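Side-chain contact in OxyR (Porphyromonas gingivalis, PDB 3HO7), which probably binds DNA and activates transcription in response to redox changes, and is represented here by its regulatory domain: residues F30-K35 against L210-P215. Sequence-based numbering, arbitrary orientation.
Sequences FPIWKK and LRSAVP
I32 and A213 meet in the LysR-type regulatory domain, a periplasmic-binding-protein-like fold, where helix 22-36 faces the end of helix 200-211 and the type I turn R211-V214 that follows it. The contact is a worked example of how a helix terminus can be docked mainly by apolar side chains: between the two segments, I32 and W33 do the joining. Its tight part is the isoleucine tip. With CG1 anti to the carbonyl carbon (chi1 -61°) and CD1 extended beyond it (chi2 177°), I32 reaches straight across, and CD1 arrives 3.9 Å from A213 CA and 4.1 Å from A213 CB. Deeper in, W33 and L210 approach more loosely: the benzo part of the indole, at CZ2, lies 4.4 Å from L210 CD2, and the methyl comes at the ring obliquely. These two side chains belong to a larger apolar core, in which W33 also packs on L206 and L209 and on I42 and V44 of strand 40-46, while L210 rests on L25, V29 and L80. One turn before I32 in helix 22-36, R28 NH1 donates to A213 O and adds a polar tie to the turn. On the solvent side the isoleucine methyl borders S212, which is exposed and whose OG is hydrogen-bonded to L209 O, in the last turn of helix 200-211. Facing a methyl, the hydroxyl makes only van der Waals contact with I32, S212 OG lying 3.9 Å from I32 CD1.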
loop_
_atom_site.group_PDB
_atom_site.type_symbol
_atom_site.label_atom_id
_atom_site.label_comp_id
_atom_site.label_asym_id
_atom_site.label_seq_id
_atom_site.Cartn_x
_atom_site.Cartn_y
_atom_site.Cartn_z
ATOM N N PHE A 30 -14.645 1.283 10.659
ATOM C CA PHE A 30 -15.658 1.892 9.799
ATOM C C PHE A 30 -17.090 1.553 10.218
ATOM O O PHE A 30 -17.933 2.444 10.336
ATOM C CB PHE A 30 -15.403 1.532 8.333
ATOM C CG PHE A 30 -14.408 2.436 7.659
ATOM C CD1 PHE A 30 -13.596 3.272 8.410
ATOM C CD2 PHE A 30 -14.274 2.438 6.281
ATOM C CE1 PHE A 30 -12.677 4.106 7.797
ATOM C CE2 PHE A 30 -13.355 3.268 5.661
ATOM C CZ PHE A 30 -12.557 4.101 6.420
ATOM N N PRO A 31 -17.369 0.262 10.442
ATOM C CA PRO A 31 -18.689 -0.153 10.908
ATOM C C PRO A 31 -19.046 0.476 12.251
ATOM O O PRO A 31 -20.205 0.810 12.490
ATOM C CB PRO A 31 -18.547 -1.671 11.051
ATOM C CG PRO A 31 -17.457 -2.035 10.100
ATOM C CD PRO A 31 -16.493 -0.887 10.159
ATOM N N ILE A 32 -18.053 0.646 13.119
ATOM C CA ILE A 32 -18.294 1.219 14.440
ATOM C C ILE A 32 -18.602 2.714 14.365
ATOM O O ILE A 32 -19.415 3.225 15.138
ATOM C CB ILE A 32 -17.115 0.963 15.397
ATOM C CG1 ILE A 32 -16.918 -0.542 15.595
ATOM C CG2 ILE A 32 -17.351 1.652 16.732
ATOM C CD1 ILE A 32 -15.725 -0.900 16.458
ATOM N N TRP A 33 -17.954 3.413 13.437
ATOM C CA TRP A 33 -18.221 4.834 13.241
ATOM C C TRP A 33 -19.651 5.049 12.770
ATOM O O TRP A 33 -20.368 5.902 13.293
ATOM C CB TRP A 33 -17.263 5.448 12.218
ATOM C CG TRP A 33 -15.888 5.704 12.734
ATOM C CD1 TRP A 33 -15.485 5.707 14.037
ATOM C CD2 TRP A 33 -14.733 6.038 11.955
ATOM N NE1 TRP A 33 -14.144 5.999 14.117
ATOM C CE2 TRP A 33 -13.660 6.209 12.852
ATOM C CE3 TRP A 33 -14.500 6.198 10.585
ATOM C CZ2 TRP A 33 -12.373 6.533 12.424
ATOM C CZ3 TRP A 33 -13.222 6.519 10.163
ATOM C CH2 TRP A 33 -12.175 6.683 11.079
ATOM N N LYS A 34 -20.053 4.273 11.771
ATOM C CA LYS A 34 -21.383 4.397 11.196
ATOM C C LYS A 34 -22.444 4.497 12.285
ATOM O O LYS A 34 -23.291 5.390 12.257
ATOM C CB LYS A 34 -21.686 3.209 10.282
ATOM C CG LYS A 34 -23.005 3.333 9.540
ATOM C CD LYS A 34 -22.995 4.541 8.617
ATOM C CE LYS A 34 -21.882 4.427 7.583
ATOM N NZ LYS A 34 -21.900 5.560 6.618
ATOM N N LYS A 35 -22.386 3.580 13.244
ATOM C CA LYS A 35 -23.402 3.504 14.290
ATOM C C LYS A 35 -23.196 4.506 15.430
ATOM O O LYS A 35 -24.163 5.041 15.968
ATOM C CB LYS A 35 -23.510 2.075 14.839
ATOM C CG LYS A 35 -22.191 1.469 15.286
ATOM C CD LYS A 35 -22.393 0.076 15.871
ATOM C CE LYS A 35 -22.923 -0.900 14.829
ATOM N NZ LYS A 35 -24.328 -0.596 14.433
ATOM N N LEU A 210 -11.913 3.766 18.715
ATOM C CA LEU A 210 -10.754 3.119 18.120
ATOM C C LEU A 210 -10.252 1.979 19.002
ATOM O O LEU A 210 -9.966 0.885 18.514
ATOM C CB LEU A 210 -9.646 4.141 17.856
ATOM C CG LEU A 210 -9.938 5.140 16.734
ATOM C CD1 LEU A 210 -8.937 6.286 16.761
ATOM C CD2 LEU A 210 -9.921 4.446 15.380
ATOM N N ARG A 211 -10.159 2.233 20.303
ATOM C CA ARG A 211 -9.714 1.202 21.237
ATOM C C ARG A 211 -10.674 0.016 21.250
ATOM O O ARG A 211 -10.251 -1.131 21.384
ATOM C CB ARG A 211 -9.549 1.774 22.645
ATOM C CG ARG A 211 -8.513 2.879 22.752
ATOM C CD ARG A 211 -8.305 3.292 24.195
ATOM N NE ARG A 211 -7.821 2.180 25.008
ATOM C CZ ARG A 211 -7.807 2.175 26.336
ATOM N NH1 ARG A 211 -8.257 3.227 27.010
ATOM N NH2 ARG A 211 -7.350 1.118 26.991
ATOM N N SER A 212 -11.966 0.295 21.103
ATOM C CA SER A 212 -12.973 -0.759 21.087
ATOM C C SER A 212 -12.938 -1.536 19.774
ATOM O O SER A 212 -13.643 -2.533 19.613
ATOM C CB SER A 212 -14.371 -0.176 21.303
ATOM O OG SER A 212 -14.904 0.328 20.089
ATOM N N ALA A 213 -12.123 -1.065 18.837
ATOM C CA ALA A 213 -12.015 -1.694 17.526
ATOM C C ALA A 213 -11.050 -2.873 17.549
ATOM O O ALA A 213 -10.995 -3.658 16.604
ATOM C CB ALA A 213 -11.583 -0.674 16.482
ATOM N N VAL A 214 -10.294 -2.998 18.635
ATOM C CA VAL A 214 -9.325 -4.082 18.763
ATOM C C VAL A 214 -9.487 -4.846 20.075
ATOM O O VAL A 214 -10.039 -4.322 21.045
ATOM C CB VAL A 214 -7.876 -3.558 18.634
ATOM C CG1 VAL A 214 -7.688 -2.860 17.297
ATOM C CG2 VAL A 214 -7.543 -2.616 19.782
ATOM N N PRO A 215 -9.014 -6.100 20.103
ATOM C CA PRO A 215 -9.063 -6.925 21.306
ATOM C C PRO A 215 -8.435 -6.200 22.492
ATOM O O PRO A 215 -7.386 -5.571 22.347
ATOM C CB PRO A 215 -8.227 -8.145 20.922
ATOM C CG PRO A 215 -8.370 -8.239 19.444
ATOM C CD PRO A 215 -8.416 -6.817 18.964
#